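Local coordinates for protein short chain dehydrogenase (Leptospira borgpetersenii serovar Hardjo-bovis, PDB 6UH2) that binds NAD+ and probably acts as an oxidoreductase on CH-OH groups, as other short-chain dehydrogenases/reductases do, at residues S44-C49 and S61-W66; G27-I32 and C49-Q54; E116-N121 and P170-M175; G179-T184 and C200-G205. All coordinates share one frame; numbering follows the deposited sequence.

Interaction 1: residues S44-C49 and S61-W66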
# COMPACT_ATOMS: atom_id res chain seq x y z
N SER B 44 15.38 6.32 13.79
CA SER B 44 15.40 6.99 15.10
C SER B 44 14.18 6.71 15.97
O SER B 44 14.02 7.36 17.01
CB SER B 44 15.57 8.51 14.96
OG SER B 44 16.81 8.81 14.35
N ALA B 45 13.32 5.75 15.61
CA ALA B 45 12.21 5.40 16.47
C ALA B 45 12.72 4.68 17.72
O ALA B 45 13.83 4.15 17.75
CB ALA B 45 11.20 4.52 15.73
N ARG B 46 11.90 4.69 18.77
CA ARG B 46 12.08 3.78 19.90
C ARG B 46 11.22 2.56 19.64
O ARG B 46 10.11 2.68 19.12
CB ARG B 46 11.70 4.45 21.22
CG ARG B 46 12.66 5.60 21.65
CD ARG B 46 12.08 6.42 22.80
NE ARG B 46 11.05 7.34 22.33
CZ ARG B 46 9.96 7.68 23.01
NH1 ARG B 46 9.75 7.16 24.21
NH2 ARG B 46 9.09 8.53 22.48
N VAL B 47 11.74 1.38 19.96
CA VAL B 47 11.09 0.12 19.62
C VAL B 47 11.02 -0.77 20.85
O VAL B 47 12.02 -0.96 21.54
CB VAL B 47 11.81 -0.62 18.48
CG1 VAL B 47 11.08 -1.95 18.18
CG2 VAL B 47 11.90 0.25 17.24
N ILE B 48 9.83 -1.30 21.12
CA ILE B 48 9.64 -2.33 22.14
C ILE B 48 9.23 -3.61 21.42
O ILE B 48 8.23 -3.63 20.69
CB ILE B 48 8.60 -1.92 23.19
CG1 ILE B 48 9.06 -0.67 23.95
CG2 ILE B 48 8.34 -3.07 24.15
CD1 ILE B 48 8.03 -0.08 24.87
N CYS B 49 10.00 -4.67 21.62
CA CYS B 49 9.68 -5.98 21.06
C CYS B 49 9.05 -6.84 22.15
O CYS B 49 9.66 -7.02 23.22
CB CYS B 49 10.93 -6.64 20.49
SG CYS B 49 10.67 -8.40 20.14
N SER B 61 21.44 -0.55 21.29
CA SER B 61 20.75 0.73 21.23
C SER B 61 19.95 0.93 22.50
O SER B 61 19.16 0.06 22.87
CB SER B 61 19.81 0.80 20.02
OG SER B 61 18.94 1.91 20.14
N ASN B 62 20.12 2.08 23.14
CA ASN B 62 19.24 2.42 24.26
C ASN B 62 17.87 2.89 23.79
O ASN B 62 17.04 3.27 24.62
CB ASN B 62 19.89 3.46 25.18
CG ASN B 62 20.15 4.80 24.49
OD1 ASN B 62 19.73 5.04 23.36
ND2 ASN B 62 20.87 5.68 25.19
N ARG B 63 17.60 2.85 22.49
CA ARG B 63 16.26 3.09 21.97
C ARG B 63 15.51 1.79 21.70
O ARG B 63 14.38 1.83 21.19
CB ARG B 63 16.34 3.95 20.71
CG ARG B 63 17.03 5.28 20.98
CD ARG B 63 17.09 6.17 19.75
NE ARG B 63 15.80 6.79 19.47
CZ ARG B 63 15.37 7.91 20.06
NH1 ARG B 63 16.13 8.52 20.96
NH2 ARG B 63 14.19 8.43 19.74
N PHE B 64 16.08 0.64 22.08
CA PHE B 64 15.45 -0.66 21.91
C PHE B 64 15.24 -1.34 23.26
O PHE B 64 16.11 -1.28 24.13
CB PHE B 64 16.28 -1.59 21.03
CG PHE B 64 15.72 -2.99 20.94
CD1 PHE B 64 14.62 -3.24 20.14
CD2 PHE B 64 16.26 -4.03 21.67
CE1 PHE B 64 14.08 -4.51 20.05
CE2 PHE B 64 15.72 -5.31 21.60
CZ PHE B 64 14.63 -5.55 20.78
N GLU B 65 14.10 -2.00 23.42
CA GLU B 65 13.79 -2.78 24.61
C GLU B 65 13.08 -4.07 24.21
O GLU B 65 12.12 -4.03 23.44
CB GLU B 65 12.92 -1.96 25.58
CG GLU B 65 12.39 -2.74 26.76
CD GLU B 65 11.65 -1.86 27.75
OE1 GLU B 65 11.50 -0.65 27.49
OE2 GLU B 65 11.22 -2.39 28.79
N TRP B 66 13.55 -5.20 24.74
CA TRP B 66 12.86 -6.48 24.58
C TRP B 66 12.12 -6.82 25.87
O TRP B 66 12.71 -6.77 26.96
CB TRP B 66 13.83 -7.61 24.24
CG TRP B 66 13.20 -9.01 24.32
CD1 TRP B 66 12.07 -9.46 23.67
CD2 TRP B 66 13.66 -10.11 25.11
NE1 TRP B 66 11.81 -10.77 24.02
CE2 TRP B 66 12.78 -11.19 24.89
CE3 TRP B 66 14.75 -10.29 25.98
CZ2 TRP B 66 12.95 -12.43 25.51
CZ3 TRP B 66 14.91 -11.53 26.59
CH2 TRP B 66 14.02 -12.58 26.35

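Interaction 2: residues G27-I32 and C49-Q54. With NAD (nicotinamide-adenine-dinucleotide), chain D.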
# COMPACT_ATOMS: atom_id res chain seq x y z
N GLY B 27 6.10 -10.36 18.32
CA GLY B 27 6.84 -11.23 17.43
C GLY B 27 8.04 -10.59 16.79
O GLY B 27 8.47 -11.03 15.72
N GLY B 28 8.61 -9.55 17.41
CA GLY B 28 9.70 -8.78 16.85
C GLY B 28 11.02 -9.52 16.77
O GLY B 28 11.96 -9.00 16.16
N SER B 29 11.11 -10.71 17.37
CA SER B 29 12.34 -11.48 17.28
C SER B 29 12.40 -12.37 16.04
O SER B 29 13.47 -12.95 15.76
CB SER B 29 12.52 -12.34 18.54
OG SER B 29 12.60 -11.51 19.69
N GLY B 30 11.30 -12.50 15.29
CA GLY B 30 11.23 -13.42 14.17
C GLY B 30 11.90 -12.86 12.92
O GLY B 30 12.57 -11.82 12.95
N GLN B 31 11.73 -13.57 11.81
CA GLN B 31 12.41 -13.17 10.58
C GLN B 31 11.92 -11.81 10.10
O GLN B 31 12.72 -10.90 9.86
CB GLN B 31 12.22 -14.21 9.48
CG GLN B 31 13.09 -13.90 8.26
CD GLN B 31 12.93 -14.90 7.14
OE1 GLN B 31 12.05 -15.76 7.17
NE2 GLN B 31 13.80 -14.80 6.14
N ILE B 32 10.61 -11.64 9.97
CA ILE B 32 10.10 -10.35 9.51
C ILE B 32 10.22 -9.32 10.63
O ILE B 32 10.67 -8.19 10.41
CB ILE B 32 8.64 -10.48 9.02
CG1 ILE B 32 8.60 -11.23 7.69
CG2 ILE B 32 7.98 -9.11 8.89
CD1 ILE B 32 7.20 -11.65 7.26
N CYS B 49 10.00 -4.67 21.62
CA CYS B 49 9.68 -5.98 21.06
C CYS B 49 9.05 -6.84 22.15
O CYS B 49 9.66 -7.02 23.22
CB CYS B 49 10.93 -6.64 20.49
SG CYS B 49 10.67 -8.40 20.14
N LEU B 50 7.85 -7.37 21.90
CA LEU B 50 7.20 -8.34 22.77
C LEU B 50 7.28 -9.71 22.09
O LEU B 50 6.68 -9.91 21.03
CB LEU B 50 5.73 -8.00 23.04
CG LEU B 50 5.30 -6.71 23.72
CD1 LEU B 50 3.81 -6.79 24.03
CD2 LEU B 50 6.09 -6.47 24.99
N ASP B 51 7.97 -10.65 22.73
CA ASP B 51 8.25 -11.94 22.10
C ASP B 51 8.72 -12.87 23.20
O ASP B 51 9.45 -12.41 24.09
CB ASP B 51 9.31 -11.76 21.00
CG ASP B 51 9.35 -12.92 20.00
OD1 ASP B 51 9.45 -14.10 20.42
OD2 ASP B 51 9.32 -12.65 18.78
N PRO B 52 8.29 -14.14 23.24
CA PRO B 52 8.89 -15.07 24.22
C PRO B 52 10.35 -15.37 23.93
O PRO B 52 11.07 -15.78 24.85
CB PRO B 52 8.02 -16.33 24.09
CG PRO B 52 7.42 -16.24 22.76
CD PRO B 52 7.20 -14.77 22.49
N GLU B 53 10.80 -15.18 22.70
CA GLU B 53 12.16 -15.48 22.28
C GLU B 53 12.99 -14.21 22.26
O GLU B 53 12.53 -13.15 21.82
CB GLU B 53 12.19 -16.13 20.90
CG GLU B 53 11.47 -17.46 20.83
CD GLU B 53 12.02 -18.45 21.83
OE1 GLU B 53 11.22 -19.12 22.52
OE2 GLU B 53 13.27 -18.54 21.94
N GLN B 54 14.22 -14.33 22.71
CA GLN B 54 15.14 -13.21 22.71
C GLN B 54 15.55 -12.88 21.28
O GLN B 54 15.71 -13.79 20.45
CB GLN B 54 16.37 -13.57 23.54
CG GLN B 54 17.37 -12.46 23.71
CD GLN B 54 18.62 -12.94 24.42
OE1 GLN B 54 18.77 -14.13 24.68
NE2 GLN B 54 19.51 -12.01 24.74
PA NAD D . 8.75 -16.21 12.52
O1A NAD D . 8.30 -17.65 12.86
O2A NAD D . 10.17 -15.95 12.02
O5B NAD D . 8.45 -15.19 13.77
C5B NAD D . 7.27 -15.22 14.54
C4B NAD D . 7.68 -14.60 15.85
O4B NAD D . 6.44 -14.60 16.65
C3B NAD D . 8.72 -15.42 16.62
O3B NAD D . 9.78 -14.57 17.12
C2B NAD D . 7.92 -15.97 17.81
O2B NAD D . 8.73 -16.15 18.98
C1B NAD D . 6.79 -14.92 17.97
N9A NAD D . 5.74 -15.55 18.76
C8A NAD D . 5.26 -16.86 18.70
N7A NAD D . 4.36 -17.08 19.61
C5A NAD D . 4.24 -15.88 20.32
C6A NAD D . 3.47 -15.50 21.41
N6A NAD D . 2.59 -16.33 22.01
N1A NAD D . 3.59 -14.24 21.86
C2A NAD D . 4.44 -13.40 21.27
N3A NAD D . 5.23 -13.68 20.23
C4A NAD D . 5.09 -14.94 19.79
O3 NAD D . 7.71 -15.56 11.46
PN NAD D . 7.87 -14.51 10.24
O1N NAD D . 8.08 -15.25 8.90
O2N NAD D . 8.78 -13.38 10.74
O5D NAD D . 6.26 -14.05 10.22
C5D NAD D . 5.89 -12.83 10.83
C4D NAD D . 4.43 -12.58 10.46
O4D NAD D . 4.23 -12.63 8.99
C3D NAD D . 3.55 -13.71 10.99
O3D NAD D . 2.26 -13.21 11.36
C2D NAD D . 3.33 -14.67 9.78
O2D NAD D . 2.12 -15.39 9.84
C1D NAD D . 3.30 -13.62 8.64
N1N NAD D . 3.72 -14.15 7.30
C2N NAD D . 4.93 -14.76 7.12
C3N NAD D . 5.26 -15.23 5.88
C7N NAD D . 6.58 -15.90 5.70
O7N NAD D . 6.80 -16.48 4.64
N7N NAD D . 7.49 -15.82 6.70
C4N NAD D . 4.35 -15.07 4.82
C5N NAD D . 3.14 -14.47 5.03
C6N NAD D . 2.84 -14.00 6.30
O HOH W 1 14.96 -15.07 17.82

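Interaction 3: residues E116-N121 and P170-M175. With NAD (nicotinamide-adenine-dinucleotide), chain D.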
# COMPACT_ATOMS: atom_id res chain seq x y z
N GLU B 116 -3.64 -23.63 19.39
CA GLU B 116 -2.43 -22.84 19.55
C GLU B 116 -2.30 -21.79 18.45
O GLU B 116 -1.93 -20.65 18.72
CB GLU B 116 -1.20 -23.75 19.58
CG GLU B 116 0.03 -23.10 20.19
CD GLU B 116 -0.27 -22.46 21.54
OE1 GLU B 116 -0.18 -21.21 21.65
OE2 GLU B 116 -0.63 -23.20 22.48
N VAL B 117 -2.63 -22.16 17.21
CA VAL B 117 -2.55 -21.21 16.11
C VAL B 117 -3.59 -20.11 16.29
O VAL B 117 -3.31 -18.92 16.06
CB VAL B 117 -2.72 -21.93 14.76
CG1 VAL B 117 -2.76 -20.91 13.61
CG2 VAL B 117 -1.58 -22.94 14.55
N VAL B 118 -4.81 -20.48 16.69
CA VAL B 118 -5.85 -19.49 16.97
C VAL B 118 -5.39 -18.51 18.05
O VAL B 118 -5.52 -17.29 17.92
CB VAL B 118 -7.16 -20.20 17.37
CG1 VAL B 118 -8.16 -19.19 17.95
CG2 VAL B 118 -7.75 -20.95 16.16
N HIS B 119 -4.83 -19.04 19.15
CA HIS B 119 -4.49 -18.17 20.28
C HIS B 119 -3.42 -17.15 19.90
O HIS B 119 -3.54 -15.97 20.24
CB HIS B 119 -4.07 -19.02 21.47
CG HIS B 119 -5.21 -19.82 22.01
ND1 HIS B 119 -5.04 -20.94 22.79
CD2 HIS B 119 -6.54 -19.68 21.83
CE1 HIS B 119 -6.23 -21.44 23.09
NE2 HIS B 119 -7.15 -20.70 22.51
N VAL B 120 -2.38 -17.57 19.18
CA VAL B 120 -1.34 -16.61 18.81
C VAL B 120 -1.87 -15.63 17.77
O VAL B 120 -1.75 -14.41 17.91
CB VAL B 120 -0.07 -17.34 18.32
CG1 VAL B 120 0.95 -16.34 17.78
CG2 VAL B 120 0.54 -18.15 19.45
N ASN B 121 -2.51 -16.16 16.71
CA ASN B 121 -2.88 -15.32 15.57
C ASN B 121 -4.12 -14.47 15.89
O ASN B 121 -4.09 -13.25 15.70
CB ASN B 121 -3.12 -16.19 14.33
CG ASN B 121 -1.84 -16.90 13.83
OD1 ASN B 121 -0.78 -16.84 14.47
ND2 ASN B 121 -1.96 -17.59 12.70
N PRO B 170 -1.90 -25.03 6.64
CA PRO B 170 -3.07 -25.71 7.21
C PRO B 170 -4.34 -24.88 7.17
O PRO B 170 -4.31 -23.67 6.96
CB PRO B 170 -2.62 -25.98 8.65
CG PRO B 170 -1.85 -24.70 8.98
CD PRO B 170 -1.13 -24.33 7.68
N GLU B 171 -5.47 -25.55 7.42
CA GLU B 171 -6.77 -24.88 7.41
C GLU B 171 -6.82 -23.76 8.43
O GLU B 171 -7.43 -22.71 8.18
CB GLU B 171 -7.89 -25.89 7.68
CG GLU B 171 -7.91 -26.48 9.10
CD GLU B 171 -6.59 -27.13 9.48
OE1 GLU B 171 -6.16 -28.03 8.75
OE2 GLU B 171 -5.97 -26.71 10.49
N VAL B 172 -6.20 -23.95 9.60
CA VAL B 172 -6.34 -22.98 10.67
C VAL B 172 -5.55 -21.71 10.36
O VAL B 172 -5.92 -20.62 10.80
CB VAL B 172 -5.93 -23.61 12.02
CG1 VAL B 172 -4.44 -23.99 12.03
CG2 VAL B 172 -6.26 -22.67 13.17
N TYR B 173 -4.46 -21.84 9.59
CA TYR B 173 -3.74 -20.64 9.16
C TYR B 173 -4.61 -19.81 8.22
O TYR B 173 -4.69 -18.58 8.36
CB TYR B 173 -2.43 -21.03 8.48
CG TYR B 173 -1.48 -19.88 8.27
CD1 TYR B 173 -0.78 -19.33 9.34
CD2 TYR B 173 -1.27 -19.35 7.00
CE1 TYR B 173 0.11 -18.27 9.14
CE2 TYR B 173 -0.38 -18.30 6.80
CZ TYR B 173 0.30 -17.76 7.87
OH TYR B 173 1.18 -16.71 7.68
N ALA B 174 -5.27 -20.46 7.26
CA ALA B 174 -6.19 -19.74 6.38
C ALA B 174 -7.32 -19.09 7.17
O ALA B 174 -7.66 -17.93 6.95
CB ALA B 174 -6.77 -20.70 5.33
N MET B 175 -7.90 -19.84 8.11
CA MET B 175 -8.96 -19.30 8.95
C MET B 175 -8.50 -18.06 9.71
O MET B 175 -9.18 -17.03 9.69
CB MET B 175 -9.43 -20.36 9.94
CG MET B 175 -10.40 -21.40 9.39
SD MET B 175 -10.67 -22.63 10.69
CE MET B 175 -12.40 -23.06 10.45
PA NAD D . 8.75 -16.21 12.52
O1A NAD D . 8.30 -17.65 12.86
O2A NAD D . 10.17 -15.95 12.02
O5B NAD D . 8.45 -15.19 13.77
C5B NAD D . 7.27 -15.22 14.54
C4B NAD D . 7.68 -14.60 15.85
O4B NAD D . 6.44 -14.60 16.65
C3B NAD D . 8.72 -15.42 16.62
O3B NAD D . 9.78 -14.57 17.12
C2B NAD D . 7.92 -15.97 17.81
O2B NAD D . 8.73 -16.15 18.98
C1B NAD D . 6.79 -14.92 17.97
N9A NAD D . 5.74 -15.55 18.76
C8A NAD D . 5.26 -16.86 18.70
N7A NAD D . 4.36 -17.08 19.61
C5A NAD D . 4.24 -15.88 20.32
C6A NAD D . 3.47 -15.50 21.41
N6A NAD D . 2.59 -16.33 22.01
N1A NAD D . 3.59 -14.24 21.86
C2A NAD D . 4.44 -13.40 21.27
N3A NAD D . 5.23 -13.68 20.23
C4A NAD D . 5.09 -14.94 19.79
O3 NAD D . 7.71 -15.56 11.46
PN NAD D . 7.87 -14.51 10.24
O1N NAD D . 8.08 -15.25 8.90
O2N NAD D . 8.78 -13.38 10.74
O5D NAD D . 6.26 -14.05 10.22
C5D NAD D . 5.89 -12.83 10.83
C4D NAD D . 4.43 -12.58 10.46
O4D NAD D . 4.23 -12.63 8.99
C3D NAD D . 3.55 -13.71 10.99
O3D NAD D . 2.26 -13.21 11.36
C2D NAD D . 3.33 -14.67 9.78
O2D NAD D . 2.12 -15.39 9.84
C1D NAD D . 3.30 -13.62 8.64
N1N NAD D . 3.72 -14.15 7.30
C2N NAD D . 4.93 -14.76 7.12
C3N NAD D . 5.26 -15.23 5.88
C7N NAD D . 6.58 -15.90 5.70
O7N NAD D . 6.80 -16.48 4.64
N7N NAD D . 7.49 -15.82 6.70
C4N NAD D . 4.35 -15.07 4.82
C5N NAD D . 3.14 -14.47 5.03
C6N NAD D . 2.84 -14.00 6.30

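Interaction 4: residues G179-T184 and C200-G205. With NAD (nicotinamide-adenine-dinucleotide), chain D.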
# COMPACT_ATOMS: atom_id res chain seq x y z
N GLY B 179 -9.33 -14.09 9.28
CA GLY B 179 -9.94 -13.43 10.43
C GLY B 179 -9.23 -12.14 10.81
O GLY B 179 -9.87 -11.18 11.24
N ILE B 180 -7.90 -12.11 10.68
CA ILE B 180 -7.13 -10.91 10.99
C ILE B 180 -7.38 -9.83 9.95
O ILE B 180 -7.49 -8.64 10.28
CB ILE B 180 -5.63 -11.26 11.10
CG1 ILE B 180 -5.34 -12.02 12.39
CG2 ILE B 180 -4.74 -9.99 11.02
CD1 ILE B 180 -4.05 -12.82 12.33
N ILE B 181 -7.43 -10.22 8.68
CA ILE B 181 -7.76 -9.25 7.63
C ILE B 181 -9.12 -8.62 7.90
O ILE B 181 -9.30 -7.41 7.75
CB ILE B 181 -7.69 -9.93 6.26
CG1 ILE B 181 -6.22 -10.27 5.93
CG2 ILE B 181 -8.28 -9.04 5.18
CD1 ILE B 181 -6.07 -11.20 4.72
N HIS B 182 -10.10 -9.42 8.33
CA HIS B 182 -11.43 -8.85 8.53
C HIS B 182 -11.51 -8.09 9.85
O HIS B 182 -12.23 -7.09 9.94
CB HIS B 182 -12.51 -9.94 8.45
CG HIS B 182 -13.85 -9.42 8.05
ND1 HIS B 182 -14.04 -8.64 6.93
CD2 HIS B 182 -15.08 -9.56 8.62
CE1 HIS B 182 -15.32 -8.31 6.83
NE2 HIS B 182 -15.97 -8.86 7.84
N PHE B 183 -10.75 -8.53 10.85
CA PHE B 183 -10.63 -7.77 12.10
C PHE B 183 -10.06 -6.38 11.84
O PHE B 183 -10.46 -5.40 12.48
CB PHE B 183 -9.74 -8.52 13.09
CG PHE B 183 -9.51 -7.79 14.38
CD1 PHE B 183 -10.55 -7.59 15.27
CD2 PHE B 183 -8.25 -7.31 14.71
CE1 PHE B 183 -10.35 -6.89 16.47
CE2 PHE B 183 -8.03 -6.63 15.91
CZ PHE B 183 -9.08 -6.43 16.79
N THR B 184 -9.11 -6.29 10.91
CA THR B 184 -8.55 -5.00 10.53
C THR B 184 -9.63 -4.04 10.05
O THR B 184 -9.66 -2.87 10.46
CB THR B 184 -7.51 -5.22 9.44
OG1 THR B 184 -6.47 -6.06 9.94
CG2 THR B 184 -6.94 -3.89 8.97
N CYS B 200 -3.56 -3.53 7.45
CA CYS B 200 -2.99 -4.88 7.46
C CYS B 200 -2.03 -5.02 6.29
O CYS B 200 -2.28 -4.49 5.20
CB CYS B 200 -4.11 -5.94 7.36
SG CYS B 200 -3.57 -7.62 7.66
N ILE B 201 -0.93 -5.75 6.50
CA ILE B 201 -0.05 -6.14 5.41
C ILE B 201 -0.08 -7.66 5.30
O ILE B 201 0.06 -8.36 6.30
CB ILE B 201 1.39 -5.63 5.61
CG1 ILE B 201 1.46 -4.15 5.25
CG2 ILE B 201 2.37 -6.40 4.70
CD1 ILE B 201 2.86 -3.54 5.38
N SER B 202 -0.28 -8.15 4.07
CA SER B 202 -0.28 -9.59 3.82
C SER B 202 0.93 -9.95 2.96
O SER B 202 0.89 -9.78 1.73
CB SER B 202 -1.58 -10.03 3.14
OG SER B 202 -2.68 -9.91 4.03
N PRO B 203 2.01 -10.43 3.56
CA PRO B 203 3.19 -10.81 2.77
C PRO B 203 2.93 -12.06 1.94
O PRO B 203 2.15 -12.94 2.32
CB PRO B 203 4.26 -11.09 3.83
CG PRO B 203 3.75 -10.44 5.09
CD PRO B 203 2.25 -10.54 5.01
N GLY B 204 3.59 -12.13 0.79
CA GLY B 204 3.81 -13.38 0.13
C GLY B 204 4.88 -14.18 0.85
O GLY B 204 5.42 -13.78 1.88
N GLY B 205 5.19 -15.35 0.29
CA GLY B 205 6.16 -16.22 0.94
C GLY B 205 7.53 -15.57 0.99
O GLY B 205 7.98 -14.94 0.03
PA NAD D . 8.75 -16.21 12.52
O1A NAD D . 8.30 -17.65 12.86
O2A NAD D . 10.17 -15.95 12.02
O5B NAD D . 8.45 -15.19 13.77
C5B NAD D . 7.27 -15.22 14.54
C4B NAD D . 7.68 -14.60 15.85
O4B NAD D . 6.44 -14.60 16.65
C3B NAD D . 8.72 -15.42 16.62
O3B NAD D . 9.78 -14.57 17.12
C2B NAD D . 7.92 -15.97 17.81
O2B NAD D . 8.73 -16.15 18.98
C1B NAD D . 6.79 -14.92 17.97
N9A NAD D . 5.74 -15.55 18.76
C8A NAD D . 5.26 -16.86 18.70
N7A NAD D . 4.36 -17.08 19.61
C5A NAD D . 4.24 -15.88 20.32
C6A NAD D . 3.47 -15.50 21.41
N6A NAD D . 2.59 -16.33 22.01
N1A NAD D . 3.59 -14.24 21.86
C2A NAD D . 4.44 -13.40 21.27
N3A NAD D . 5.23 -13.68 20.23
C4A NAD D . 5.09 -14.94 19.79
O3 NAD D . 7.71 -15.56 11.46
PN NAD D . 7.87 -14.51 10.24
O1N NAD D . 8.08 -15.25 8.90
O2N NAD D . 8.78 -13.38 10.74
O5D NAD D . 6.26 -14.05 10.22
C5D NAD D . 5.89 -12.83 10.83
C4D NAD D . 4.43 -12.58 10.46
O4D NAD D . 4.23 -12.63 8.99
C3D NAD D . 3.55 -13.71 10.99
O3D NAD D . 2.26 -13.21 11.36
C2D NAD D . 3.33 -14.67 9.78
O2D NAD D . 2.12 -15.39 9.84
C1D NAD D . 3.30 -13.62 8.64
N1N NAD D . 3.72 -14.15 7.30
C2N NAD D . 4.93 -14.76 7.12
C3N NAD D . 5.26 -15.23 5.88
C7N NAD D . 6.58 -15.90 5.70
O7N NAD D . 6.80 -16.48 4.64
N7N NAD D . 7.49 -15.82 6.70
C4N NAD D . 4.35 -15.07 4.82
C5N NAD D . 3.14 -14.47 5.03
C6N NAD D . 2.84 -14.00 6.30

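Interaction 1: residues S44-C49 and S61-W66
Parallel strand pairing at one edge of the Rossmann-type sheet joins Val47, Ile48 and Cys49 to Phe64, Glu65 and Trp66. Three backbone bonds carry it. Val47 N donates to Arg63 O (2.9 Å), Glu65 N to Val47 O (3.0 Å) and Cys49 N to Glu65 O (2.9 Å). Strand 64-68 is outermost in this chain, and strand 46-51 continues the sheet inward to strand 22-26. On the face with Val47 and Cys49, the Phe64 ring meets these two obliquely, with Phe64 CE1 3.8 Å from Cys49 CB. Further along, Cys49 SG is 3.9 Å from Trp66 CD1, an oblique sulfur-aromatic contact. Trp66 NE1 is hydrogen-bonded to Asp51 O, beyond the segment. The other face carries Ile48 and Glu65, and Glu65 OE1 forms a salt bridge with Lys89. Arg63, just before its strand, turns back on the loop that enters strand 46-51. Its chain bends at chi3 (76°). This brings Arg63 NH2 to Ser44 O at 2.9 Å, with the oxygen tilted out of the guanidinium plane; NE adds a weak second bond to the same oxygen. Arg46 CG lies over one guanidinium face, 3.7 Å from Arg63 NH2.

Interaction 2: residues G27-I32 and C49-Q54
Asp51 meets Ser29 along much of its side chain. Asp51 CB lies 3.6 Å from Ser29 OG. CG is anti to the backbone N (chi1 -162°), and from there the carboxylate reaches the adenosine ribose of NAD. Asp51 OD1 accepts from NAD O2B at 2.6 Å. Asp51 OD1 also accepts from Glu53 N at 2.9 Å, on the anti side but tilted out of the carboxylate plane; this is an Asx turn. Asp51 OD2 accepts from NAD O3B at 2.6 Å. The other donor to Asp51 OD2 is Ser29 N, 3.0 Å away, which comes from above the carboxylate plane (41° out of it). Each oxygen thus has one ribose hydroxyl and one backbone amide, and the four bonds fix the rotation of the carboxylate. An acidic residue here, late in strand 46-51 and bonded to both ribose hydroxyls, is the classic mark of NAD rather than NADP binding in Rossmann folds. Gly28 and Gly30 fit the glycine-rich turn between strand 22-26 and helix 31-42. At the start of that helix, Gln31 N and Ile32 N donate to the pyrophosphate oxygens O2A and O2N. The turn is tied to strand 46-51 and the loop after it at further points. Gly27 N donates to Leu50 O at 2.8 Å. Gly28 CA packs 3.5 Å from Cys49 SG. Ser29 OG sits beside its own backbone N and donates to Glu53 O at 2.7 Å, from above that carbonyl's plane. A water also links Gln54 O to Ser29 O, the latter bond being weak. Pro52 CD lies against the adenine near N3A.

Interaction 3: residues E116-N121 and P170-M175
Val117 and Val172 make the main apolar contact between two helices. Val117 CB lies 3.8 Å from Val172 CG1, and Val117 CG1 is 3.9 Å from Val172 CG2. Val172 holds CG1 between its backbone N and carbonyl carbon (chi1 64°), which presents both methyls to the facing helix. Val172 CG2 also meets Val118 CG2 at 3.8 Å, so this one valine bridges two consecutive residues. The second kind of contact is polar atom to ring. The amide of Asn121 crosses the Tyr173 ring at about a right angle, with the two planes 75° apart. Asn121 ND2 comes to 4.0 Å from Tyr173 CD1. No hydrogen bond joins the two segments; the amide's hydrogen bonds go to Thr176 OG1 (from ND2) and Ile100 N (to OD1). The third kind involves the cofactor. Tyr173 OH and NAD O2D are hydrogen-bonded at 2.7 Å, and the ribose oxygen lies in the plane of the ring, at its edge. Tyr173 and Lys177, which also bonds NAD, fit the YxxxK motif of the family. Val120 CG2 approaches the adenine amino group N6A of the same NAD at 3.8 Å. The two helices, 111-139 and 171-191, run roughly parallel, 25° apart here. Val117 and Val118 also rest on Thr176, and Val172 on Phe114. Asn121 reaches along helix 171-191 to Lys177 and Ile180, while Tyr173 turns to Ser150 beyond strand 144-148.

Interaction 4: residues G179-T184 and C200-G205
Ile181 and Thr184 meet Cys200 and Ser202, and the flat group close by is the nicotinamide ring of NAD. Pro203 lies over one face of it, with Pro203 CD 3.7 Å from NAD C6N. Beyond the rim, on the same side of the ring and out of its plane, Pro203 O is 3.3 Å from NAD C5N, and Gly204 O is 3.4 Å from NAD C4N. Between helix and strand the packing centres on Cys200. Thr184 OG1 is 3.5 Å and Thr184 CG2 3.8 Å from Cys200 CB. Thr184 OG1 also donates to Ile180 O at 2.8 Å. That oxygen accepts from Thr184 N too, on the opposite face of its plane. OG1 has a further bond to Asn147 on strand 144-148. Cys200 SG, anti to its backbone N (chi1 -169°), rests on the helix side chains, 4.1 Å from Ile181 CG1, with Ile180 CG2 slightly farther off. Ile181 then runs on past Cys200, and its CD1 reaches Ser202 OG at 3.7 Å. The Ser202 hydroxyl is bonded to Asn252 on the neighbouring strand 252-255. Helix 171-191 runs back against strand 197-203, at 155° here. These are the helix and second strand of a beta-alpha-beta crossover that starts from strand 144-148. Pro203 and Gly204 at the strand end fit the PG motif that short-chain dehydrogenases place beside the nicotinamide.

Overall arrangement
From the N terminus, interaction 2 opens first. It closes the unit of strand 22-26, helix 31-42 and strand 46-51, where strand 46-51 returns beside the glycine-rich turn that follows strand 22-26. Interaction 1 opens before interaction 2 has closed, so the two cross along the chain. They share Cys49, and interaction 1 adds strand 64-68 at the sheet edge. Interactions 3 and 4 follow in series. Interaction 3 closes a long loop between helices 111-139 and 171-191. Interaction 4 ties the latter helix to strand 197-203. These two touch through Asn121 and Ile180. Interactions 2, 3 and 4 all meet NAD, which spans the two halves of the sheet.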